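Local structure of probable sugar ABC transporter, sugar-binding protein (Streptococcus pneumoniae, 2W7Y) at residues Ala240-Gln251 against Ser407-Val418. The protein binds the blood-group A trisaccharide and probably delivers such glycans to an ABC transporter for uptake into the cell. Numbering follows the deposited sequence.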
ATOM      1  N   ALA A 240     -14.193  15.720   8.076  1.00 23.36           N
ATOM      2  CA  ALA A 240     -15.626  15.422   7.995  1.00 23.23           C
ATOM      3  C   ALA A 240     -16.155  15.459   6.563  1.00 23.16           C
ATOM      4  O   ALA A 240     -16.971  14.613   6.188  1.00 23.10           O
ATOM      5  CB  ALA A 240     -16.424  16.364   8.888  1.00 23.06           C
ATOM      6  N   ASP A 241     -15.696  16.437   5.779  1.00 23.12           N
ATOM      7  CA  ASP A 241     -16.082  16.563   4.368  1.00 23.20           C
ATOM      8  C   ASP A 241     -15.573  15.406   3.517  1.00 23.09           C
ATOM      9  O   ASP A 241     -16.291  14.915   2.649  1.00 23.15           O
ATOM     10  CB  ASP A 241     -15.589  17.885   3.768  1.00 23.22           C
ATOM     11  CG  ASP A 241     -16.270  19.098   4.366  1.00 23.56           C
ATOM     12  OD1 ASP A 241     -15.754  20.217   4.148  1.00 24.08           O
ATOM     13  OD2 ASP A 241     -17.306  18.942   5.054  1.00 23.60           O
ATOM     14  N   ALA A 242     -14.334  14.988   3.760  1.00 23.02           N
ATOM     15  CA  ALA A 242     -13.724  13.885   3.019  1.00 23.10           C
ATOM     16  C   ALA A 242     -14.508  12.595   3.259  1.00 23.14           C
ATOM     17  O   ALA A 242     -14.909  11.910   2.316  1.00 22.93           O
ATOM     18  CB  ALA A 242     -12.264  13.717   3.426  1.00 23.13           C
ATOM     19  N   LEU A 243     -14.730  12.294   4.534  1.00 23.10           N
ATOM     20  CA  LEU A 243     -15.539  11.166   4.967  1.00 23.22           C
ATOM     21  C   LEU A 243     -16.890  11.141   4.243  1.00 23.32           C
ATOM     22  O   LEU A 243     -17.284  10.105   3.704  1.00 23.17           O
ATOM     23  CB  LEU A 243     -15.740  11.255   6.483  1.00 23.23           C
ATOM     24  CG  LEU A 243     -15.578  10.049   7.411  1.00 23.41           C
ATOM     25  CD1 LEU A 243     -14.371   9.167   7.055  1.00 22.98           C
ATOM     26  CD2 LEU A 243     -15.480  10.545   8.846  1.00 22.97           C
ATOM     27  N   LYS A 244     -17.563  12.294   4.200  1.00 23.27           N
ATOM     28  CA  LYS A 244     -18.904  12.424   3.618  1.00 23.37           C
ATOM     29  C   LYS A 244     -18.935  12.282   2.090  1.00 23.58           C
ATOM     30  O   LYS A 244     -19.808  11.600   1.546  1.00 23.42           O
ATOM     31  CB  LYS A 244     -19.544  13.750   4.046  1.00 23.30           C
ATOM     32  CG  LYS A 244     -21.003  13.894   3.647  1.00 23.23           C
ATOM     33  CD  LYS A 244     -21.598  15.192   4.158  1.00 23.54           C
ATOM     34  CE  LYS A 244     -22.966  15.436   3.548  1.00 23.54           C
ATOM     35  NZ  LYS A 244     -23.602  16.679   4.063  1.00 23.59           N
HETATM   36  N   MSE A 245     -17.989  12.936   1.416  1.00 23.79           N
HETATM   37  CA  MSE A 245     -17.821  12.839  -0.037  1.00 24.36           C
HETATM   38  C   MSE A 245     -17.659  11.398  -0.513  1.00 23.84           C
HETATM   39  O   MSE A 245     -18.291  10.986  -1.486  1.00 23.79           O
HETATM   40  CB  MSE A 245     -16.591  13.635  -0.476  1.00 24.21           C
HETATM   41  CG  MSE A 245     -16.823  15.111  -0.710  1.00 24.93           C
HETATM   42 SE   MSE A 245     -15.152  16.081  -0.453  1.00 26.50          SE
HETATM   43  CE  MSE A 245     -15.323  17.443  -1.845  1.00 24.96           C
ATOM     44  N   VAL A 246     -16.803  10.650   0.182  1.00 23.58           N
ATOM     45  CA  VAL A 246     -16.449   9.276  -0.191  1.00 23.42           C
ATOM     46  C   VAL A 246     -17.594   8.299   0.107  1.00 23.40           C
ATOM     47  O   VAL A 246     -17.916   7.452  -0.726  1.00 23.34           O
ATOM     48  CB  VAL A 246     -15.117   8.828   0.487  1.00 23.26           C
ATOM     49  CG1 VAL A 246     -14.771   7.387   0.146  1.00 23.22           C
ATOM     50  CG2 VAL A 246     -13.979   9.746   0.069  1.00 23.09           C
HETATM   51  N   MSE A 247     -18.207   8.442   1.283  1.00 23.36           N
HETATM   52  CA  MSE A 247     -19.367   7.641   1.684  1.00 23.54           C
HETATM   53  C   MSE A 247     -20.570   7.797   0.755  1.00 23.41           C
HETATM   54  O   MSE A 247     -21.276   6.830   0.493  1.00 23.55           O
HETATM   55  CB  MSE A 247     -19.782   7.975   3.117  1.00 23.49           C
HETATM   56  CG  MSE A 247     -18.863   7.402   4.174  1.00 23.73           C
HETATM   57 SE   MSE A 247     -19.400   7.924   5.967  1.00 24.24          SE
HETATM   58  CE  MSE A 247     -18.249   6.722   6.975  1.00 23.76           C
ATOM     59  N   LYS A 248     -20.803   9.018   0.275  1.00 23.40           N
ATOM     60  CA  LYS A 248     -21.857   9.294  -0.703  1.00 23.29           C
ATOM     61  C   LYS A 248     -21.582   8.584  -2.026  1.00 23.27           C
ATOM     62  O   LYS A 248     -22.501   8.052  -2.659  1.00 23.09           O
ATOM     63  CB  LYS A 248     -21.985  10.801  -0.946  1.00 23.24           C
ATOM     64  CG  LYS A 248     -22.784  11.549   0.110  1.00 23.31           C
ATOM     65  CD  LYS A 248     -22.622  13.055  -0.038  1.00 23.54           C
ATOM     66  CE  LYS A 248     -23.228  13.577  -1.339  1.00 23.78           C
ATOM     67  NZ  LYS A 248     -22.892  15.012  -1.578  1.00 23.82           N
ATOM     68  N   GLU A 249     -20.313   8.584  -2.433  1.00 23.20           N
ATOM     69  CA  GLU A 249     -19.886   7.926  -3.664  1.00 23.28           C
ATOM     70  C   GLU A 249     -19.902   6.402  -3.538  1.00 23.25           C
ATOM     71  O   GLU A 249     -20.271   5.700  -4.479  1.00 23.38           O
ATOM     72  CB  GLU A 249     -18.504   8.433  -4.096  1.00 23.23           C
ATOM     73  CG  GLU A 249     -18.040   7.952  -5.471  1.00 23.26           C
ATOM     74  CD  GLU A 249     -19.062   8.172  -6.582  1.00 23.12           C
ATOM     75  OE1 GLU A 249     -19.036   7.393  -7.553  1.00 23.55           O
ATOM     76  OE2 GLU A 249     -19.888   9.106  -6.496  1.00 22.88           O
ATOM     77  N   ILE A 250     -19.515   5.905  -2.367  1.00 23.29           N
ATOM     78  CA  ILE A 250     -19.556   4.474  -2.061  1.00 23.19           C
ATOM     79  C   ILE A 250     -21.003   3.947  -2.016  1.00 23.33           C
ATOM     80  O   ILE A 250     -21.273   2.813  -2.433  1.00 23.27           O
ATOM     81  CB  ILE A 250     -18.795   4.173  -0.736  1.00 23.21           C
ATOM     82  CG1 ILE A 250     -17.318   3.834  -0.993  1.00 23.36           C
ATOM     83  CG2 ILE A 250     -19.410   2.999   0.002  1.00 23.14           C
ATOM     84  CD1 ILE A 250     -16.535   4.810  -1.870  1.00 23.73           C
ATOM     85  N   GLN A 251     -21.924   4.777  -1.525  1.00 23.27           N
ATOM     86  CA  GLN A 251     -23.341   4.421  -1.473  1.00 23.22           C
ATOM     87  C   GLN A 251     -23.953   4.418  -2.878  1.00 23.07           C
ATOM     88  O   GLN A 251     -24.727   3.525  -3.222  1.00 22.99           O
ATOM     89  CB  GLN A 251     -24.100   5.372  -0.545  1.00 23.27           C
ATOM     90  CG  GLN A 251     -25.411   4.807  -0.009  1.00 23.50           C
ATOM     91  CD  GLN A 251     -26.025   5.684   1.061  1.00 23.41           C
ATOM     92  OE1 GLN A 251     -26.376   6.834   0.809  1.00 23.76           O
ATOM     93  NE2 GLN A 251     -26.162   5.142   2.264  1.00 23.47           N
ATOM     94  N   SER A 407     -21.014   2.025   5.026  1.00 22.97           N
ATOM     95  CA  SER A 407     -21.759   3.143   4.432  1.00 22.90           C
ATOM     96  C   SER A 407     -22.355   2.835   3.050  1.00 22.83           C
ATOM     97  O   SER A 407     -23.191   3.590   2.550  1.00 22.91           O
ATOM     98  CB  SER A 407     -20.886   4.405   4.376  1.00 22.83           C
ATOM     99  OG  SER A 407     -19.892   4.318   3.371  1.00 22.91           O
ATOM    100  N   ALA A 408     -21.924   1.727   2.446  1.00 22.84           N
ATOM    101  CA  ALA A 408     -22.440   1.279   1.153  1.00 22.82           C
ATOM    102  C   ALA A 408     -23.877   0.793   1.247  1.00 22.94           C
ATOM    103  O   ALA A 408     -24.605   0.812   0.249  1.00 23.01           O
ATOM    104  CB  ALA A 408     -21.561   0.190   0.579  1.00 22.73           C
ATOM    105  N   ALA A 409     -24.273   0.345   2.441  1.00 23.00           N
ATOM    106  CA  ALA A 409     -25.649  -0.087   2.701  1.00 23.13           C
ATOM    107  C   ALA A 409     -26.637   1.023   2.345  1.00 23.07           C
ATOM    108  O   ALA A 409     -26.438   2.189   2.706  1.00 22.98           O
ATOM    109  CB  ALA A 409     -25.815  -0.525   4.150  1.00 23.07           C
ATOM    110  N   GLU A 410     -27.688   0.641   1.624  1.00 23.09           N
ATOM    111  CA  GLU A 410     -28.631   1.585   1.018  1.00 23.36           C
ATOM    112  C   GLU A 410     -29.490   2.333   2.049  1.00 23.28           C
ATOM    113  O   GLU A 410     -30.076   3.370   1.738  1.00 23.31           O
ATOM    114  CB  GLU A 410     -29.519   0.837   0.014  1.00 23.44           C
ATOM    115  CG  GLU A 410     -29.857   1.611  -1.258  1.00 23.91           C
ATOM    116  CD  GLU A 410     -30.645   0.773  -2.271  1.00 24.84           C
ATOM    117  OE1 GLU A 410     -31.019  -0.380  -1.950  1.00 25.26           O
ATOM    118  OE2 GLU A 410     -30.896   1.270  -3.396  1.00 24.65           O
ATOM    119  N   ASN A 411     -29.537   1.805   3.272  1.00 23.33           N
ATOM    120  CA  ASN A 411     -30.379   2.331   4.351  1.00 23.32           C
ATOM    121  C   ASN A 411     -29.622   3.186   5.375  1.00 23.31           C
ATOM    122  O   ASN A 411     -30.178   3.584   6.401  1.00 23.33           O
ATOM    123  CB  ASN A 411     -31.091   1.173   5.058  1.00 23.35           C
ATOM    124  CG  ASN A 411     -30.123   0.125   5.574  1.00 23.56           C
ATOM    125  OD1 ASN A 411     -29.498   0.300   6.622  1.00 23.63           O
ATOM    126  ND2 ASN A 411     -29.990  -0.972   4.836  1.00 24.00           N
ATOM    127  N   VAL A 412     -28.356   3.469   5.093  1.00 23.28           N
ATOM    128  CA  VAL A 412     -27.522   4.236   6.004  1.00 23.30           C
ATOM    129  C   VAL A 412     -27.570   5.709   5.616  1.00 23.32           C
ATOM    130  O   VAL A 412     -27.361   6.061   4.451  1.00 23.38           O
ATOM    131  CB  VAL A 412     -26.055   3.710   6.020  1.00 23.30           C
ATOM    132  CG1 VAL A 412     -25.164   4.586   6.886  1.00 23.56           C
ATOM    133  CG2 VAL A 412     -26.007   2.282   6.522  1.00 23.23           C
ATOM    134  N   ASP A 413     -27.875   6.559   6.593  1.00 23.30           N
ATOM    135  CA  ASP A 413     -27.810   8.005   6.411  1.00 23.41           C
ATOM    136  C   ASP A 413     -26.353   8.445   6.523  1.00 23.41           C
ATOM    137  O   ASP A 413     -25.691   8.156   7.525  1.00 23.40           O
ATOM    138  CB  ASP A 413     -28.672   8.720   7.454  1.00 23.41           C
ATOM    139  CG  ASP A 413     -28.591  10.232   7.346  1.00 23.48           C
ATOM    140  OD1 ASP A 413     -29.128  10.796   6.370  1.00 23.95           O
ATOM    141  OD2 ASP A 413     -27.999  10.860   8.244  1.00 23.69           O
ATOM    142  N   VAL A 414     -25.863   9.132   5.490  1.00 23.37           N
ATOM    143  CA  VAL A 414     -24.452   9.545   5.413  1.00 23.42           C
ATOM    144  C   VAL A 414     -24.054  10.512   6.535  1.00 23.39           C
ATOM    145  O   VAL A 414     -23.014  10.332   7.168  1.00 23.39           O
ATOM    146  CB  VAL A 414     -24.090  10.147   4.019  1.00 23.41           C
ATOM    147  CG1 VAL A 414     -22.637  10.608   3.980  1.00 23.31           C
ATOM    148  CG2 VAL A 414     -24.341   9.132   2.910  1.00 23.27           C
ATOM    149  N   ASP A 415     -24.890  11.520   6.780  1.00 23.36           N
ATOM    150  CA  ASP A 415     -24.621  12.535   7.802  1.00 23.39           C
ATOM    151  C   ASP A 415     -24.343  11.954   9.191  1.00 23.36           C
ATOM    152  O   ASP A 415     -23.325  12.276   9.810  1.00 23.29           O
ATOM    153  CB  ASP A 415     -25.767  13.551   7.874  1.00 23.42           C
ATOM    154  CG  ASP A 415     -25.644  14.652   6.833  1.00 23.50           C
ATOM    155  OD1 ASP A 415     -24.531  14.873   6.310  1.00 23.66           O
ATOM    156  OD2 ASP A 415     -26.664  15.309   6.541  1.00 23.84           O
ATOM    157  N   GLN A 416     -25.241  11.095   9.668  1.00 23.30           N
ATOM    158  CA  GLN A 416     -25.096  10.502  10.995  1.00 23.28           C
ATOM    159  C   GLN A 416     -24.089   9.354  11.024  1.00 23.22           C
ATOM    160  O   GLN A 416     -23.582   9.000  12.090  1.00 23.27           O
ATOM    161  CB  GLN A 416     -26.454  10.081  11.580  1.00 23.44           C
ATOM    162  CG  GLN A 416     -27.207   9.033  10.776  1.00 23.58           C
ATOM    163  CD  GLN A 416     -28.609   8.768  11.302  1.00 23.87           C
ATOM    164  OE1 GLN A 416     -28.906   7.687  11.741  1.00 23.95           O
ATOM    165  NE2 GLN A 416     -29.444   9.755  11.248  1.00 23.80           N
ATOM    166  N   LYS A 417     -23.800   8.781   9.855  1.00 23.10           N
ATOM    167  CA  LYS A 417     -22.715   7.811   9.722  1.00 22.96           C
ATOM    168  C   LYS A 417     -21.352   8.488   9.870  1.00 22.93           C
ATOM    169  O   LYS A 417     -20.467   7.956  10.546  1.00 22.79           O
ATOM    170  CB  LYS A 417     -22.794   7.056   8.392  1.00 22.94           C
ATOM    171  CG  LYS A 417     -21.800   5.899   8.268  1.00 22.93           C
ATOM    172  CD  LYS A 417     -22.097   4.787   9.265  1.00 22.82           C
ATOM    173  CE  LYS A 417     -21.021   3.720   9.246  1.00 23.30           C
ATOM    174  NZ  LYS A 417     -21.379   2.579  10.135  1.00 23.26           N
ATOM    175  N   VAL A 418     -21.195   9.653   9.237  1.00 22.82           N
ATOM    176  CA  VAL A 418     -19.989  10.469   9.381  1.00 22.99           C
ATOM    177  C   VAL A 418     -19.753  10.785  10.863  1.00 23.14           C
ATOM    178  O   VAL A 418     -18.645  10.593  11.375  1.00 23.12           O
ATOM    179  CB  VAL A 418     -20.065  11.780   8.544  1.00 22.94           C
ATOM    180  CG1 VAL A 418     -19.030  12.801   9.009  1.00 22.90           C
ATOM    181  CG2 VAL A 418     -19.885  11.487   7.066  1.00 22.87           C
TER
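Val414 and Val418, one turn apart on helix 414-427, push as knobs into successive holes on helix 237-252. Val418 sits among Ala240, Leu243, Lys244 and Met247; Val414 sits among Lys244, Met247, Lys248 and Gln251, its CG1 resting 3.7 Å from CG of Lys244, whose chain passes it at about a right angle. Met247, a selenomethionine, fills the buried middle. Its CG, beside the backbone N (chi1 -75°), packs 3.3 Å from OG of Ser407, a hydroxyl hydrogen-bonded to Leu404 O, and the extended chain beyond carries SE to 3.8 Å from CG2 of Val418 and CE to CG of Lys417. Beyond it, CG2 of Ile250 lies 3.6 Å from CB of Ala408.

In this outer part of a solute-binding protein, helices 394-406 and 414-427 are joined by the loop that holds the type I turn Ala409-Val412, and helix 237-252 touches both through its side chains, crossing the start of helix 414-427 at 134°, nearer antiparallel than parallel. Gln251 pins the loop. Its extended chain carries NE2 to two carbonyls: 2.7 Å from Val412 O, in that carbonyl's plane and on a lone pair, with the O nearly in the amide plane; and 3.0 Å from Ala409 O, tilted about 20° from the carbonyl plane. Two bonds to one amide nitrogen fix the amide's rotation and tie together the ends of the turn.

Toward solvent the fit loosens. Lys248 brushes Val414 with its CG, and fully extended Lys244 sends NZ past the valine to exposed Asp415, meeting the syn lone pair of OD1 at 3.0 Å in a salt bridge at the exposed edge of the contact.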